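PDB 3C0D: putative nitrite reductase NADPH (Small subunit) oxidoreductase protein from Vibrio parahaemolyticus RIMD 2210633, which probably acts as the small subunit of an NAD(P)H-dependent nitrite reductase in nitrate assimilation, built on a Rieske-like fold. Local coordinates for residues 77-80 / 81-84. Sequence-based numbering, arbitrary orientation.
Sequences HFSL and KSGQ
The hydroxyls of S79 and S82 meet across a hairpin-like reversal of the chain, OG to OG at 3.1 Å, and show how a small side chain can supplement the backbone bonds of a turn. S79 sends its CB into the turn, and a chi1 of 156° swings OG far from its own backbone N, in among the next three residues. There it meets two partners: the S82 hydroxyl, with the donor unresolved, and the amide of K81, whose N lies 3.2 Å from S79 OG in a weak, bent bond of the ST-turn type. S82 answers with its OG tucked between its own N and carbonyl carbon (chi1 51°), which directs the hydroxyl back at S79. Two backbone bonds close the reversal round its four-residue loop, L80 to G83. G83 N reaches S79 O at 2.7 Å, a weak alpha-turn bond, while the much straighter one runs from S79 N to Q84 O at 2.9 Å. The turn follows strand 77-79, the last of the small three-stranded sheet in this Rieske-like fold, and F78-S79-L80-K81-S82-G83 is consistent with the Phe-x-Leu-x-Ser/Thr-Gly segment of NirD-type Rieske domains. G83, at a phi of 103°, takes the left-handed conformation that brings the chain round. On the sheet side, F78 turns its ring edge to the turn, CD1 lying 3.5 Å from G83 O and near the ring plane. Its CA also offers a C-H to Q84 O, 3.4 Å away, so that this carbonyl oxygen serves two neighbouring residues. L80 points its isobutyl group away from the turn, onto F33, I35 and Y41 of the larger sheet, whereas the end of Q84 turns from the 77-80 segment, and its NE2 bonds the backbone O of E89.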
ATOM      1  N   HIS A  77      -2.053 -13.407   0.041  1.00 44.16           N
ATOM      2  CA  HIS A  77      -2.807 -12.230   0.468  1.00 42.74           C
ATOM      3  C   HIS A  77      -2.056 -11.417   1.506  1.00 42.87           C
ATOM      4  O   HIS A  77      -1.576 -11.947   2.505  1.00 42.71           O
ATOM      5  CB  HIS A  77      -4.159 -12.654   1.037  1.00 41.87           C
ATOM      6  CG  HIS A  77      -5.099 -13.190   0.005  1.00 43.17           C
ATOM      7  ND1 HIS A  77      -5.811 -12.375  -0.847  1.00 45.14           N
ATOM      8  CD2 HIS A  77      -5.411 -14.460  -0.347  1.00 44.41           C
ATOM      9  CE1 HIS A  77      -6.519 -13.119  -1.681  1.00 43.49           C
ATOM     10  NE2 HIS A  77      -6.292 -14.386  -1.399  1.00 44.68           N
ATOM     11  N   PHE A  78      -1.965 -10.116   1.271  1.00 42.98           N
ATOM     12  CA  PHE A  78      -1.273  -9.231   2.199  1.00 43.13           C
ATOM     13  C   PHE A  78      -2.180  -8.125   2.728  1.00 44.04           C
ATOM     14  O   PHE A  78      -2.718  -7.352   1.941  1.00 45.40           O
ATOM     15  CB  PHE A  78      -0.090  -8.579   1.499  1.00 41.92           C
ATOM     16  CG  PHE A  78       1.005  -9.532   1.130  1.00 40.26           C
ATOM     17  CD1 PHE A  78       2.033  -9.807   2.026  1.00 39.20           C
ATOM     18  CD2 PHE A  78       1.052 -10.100  -0.141  1.00 38.74           C
ATOM     19  CE1 PHE A  78       3.106 -10.630   1.659  1.00 39.13           C
ATOM     20  CE2 PHE A  78       2.116 -10.921  -0.518  1.00 37.75           C
ATOM     21  CZ  PHE A  78       3.146 -11.184   0.385  1.00 38.12           C
ATOM     22  N   SER A  79      -2.333  -8.042   4.049  1.00 43.69           N
ATOM     23  CA  SER A  79      -3.153  -7.004   4.679  1.00 43.53           C
ATOM     24  C   SER A  79      -2.680  -5.579   4.386  1.00 44.92           C
ATOM     25  O   SER A  79      -1.547  -5.236   4.715  1.00 46.70           O
ATOM     26  CB  SER A  79      -3.137  -7.167   6.187  1.00 42.23           C
ATOM     27  OG  SER A  79      -3.441  -5.920   6.793  1.00 44.04           O
ATOM     28  N   LEU A  80      -3.548  -4.740   3.822  1.00 45.96           N
ATOM     29  CA  LEU A  80      -3.179  -3.350   3.517  1.00 47.73           C
ATOM     30  C   LEU A  80      -2.863  -2.511   4.758  1.00 49.58           C
ATOM     31  O   LEU A  80      -2.120  -1.522   4.678  1.00 50.70           O
ATOM     32  CB  LEU A  80      -4.289  -2.646   2.719  1.00 44.82           C
ATOM     33  CG  LEU A  80      -4.592  -3.156   1.306  1.00 44.06           C
ATOM     34  CD1 LEU A  80      -5.636  -2.262   0.663  1.00 43.84           C
ATOM     35  CD2 LEU A  80      -3.321  -3.176   0.464  1.00 42.26           C
ATOM     36  N   LYS A  81      -3.423  -2.891   5.900  1.00 51.73           N
ATOM     37  CA  LYS A  81      -3.172  -2.133   7.115  1.00 53.59           C
ATOM     38  C   LYS A  81      -1.850  -2.475   7.790  1.00 53.37           C
ATOM     39  O   LYS A  81      -1.011  -1.597   8.012  1.00 53.60           O
ATOM     40  CB  LYS A  81      -4.309  -2.321   8.120  1.00 54.39           C
ATOM     41  CG  LYS A  81      -4.065  -1.533   9.400  1.00 57.53           C
ATOM     42  CD  LYS A  81      -3.765  -0.062   9.066  1.00 60.91           C
ATOM     43  CE  LYS A  81      -3.067   0.674  10.213  1.00 60.91           C
ATOM     44  NZ  LYS A  81      -2.628   2.050   9.815  1.00 59.16           N
ATOM     45  N   SER A  82      -1.671  -3.748   8.123  1.00 53.05           N
ATOM     46  CA  SER A  82      -0.464  -4.186   8.802  1.00 53.04           C
ATOM     47  C   SER A  82       0.618  -4.660   7.852  1.00 53.26           C
ATOM     48  O   SER A  82       1.800  -4.453   8.109  1.00 54.72           O
ATOM     49  CB  SER A  82      -0.797  -5.289   9.811  1.00 52.20           C
ATOM     50  OG  SER A  82      -1.563  -6.319   9.212  1.00 53.06           O
ATOM     51  N   GLY A  83       0.217  -5.288   6.754  1.00 52.65           N
ATOM     52  CA  GLY A  83       1.185  -5.775   5.791  1.00 52.15           C
ATOM     53  C   GLY A  83       1.381  -7.272   5.895  1.00 52.44           C
ATOM     54  O   GLY A  83       1.966  -7.903   5.013  1.00 52.46           O
ATOM     55  N   GLN A  84       0.881  -7.844   6.980  1.00 52.36           N
ATOM     56  CA  GLN A  84       0.987  -9.279   7.232  1.00 53.73           C
ATOM     57  C   GLN A  84       0.440 -10.118   6.082  1.00 52.82           C
ATOM     58  O   GLN A  84      -0.585  -9.795   5.502  1.00 51.76           O
ATOM     59  CB  GLN A  84       0.222  -9.632   8.514  1.00 55.34           C
ATOM     60  CG  GLN A  84       0.342 -11.078   8.969  1.00 57.17           C
ATOM     61  CD  GLN A  84       1.769 -11.466   9.319  1.00 58.71           C
ATOM     62  OE1 GLN A  84       2.532 -10.655   9.851  1.00 59.46           O
ATOM     63  NE2 GLN A  84       2.135 -12.715   9.036  1.00 58.80           N
TER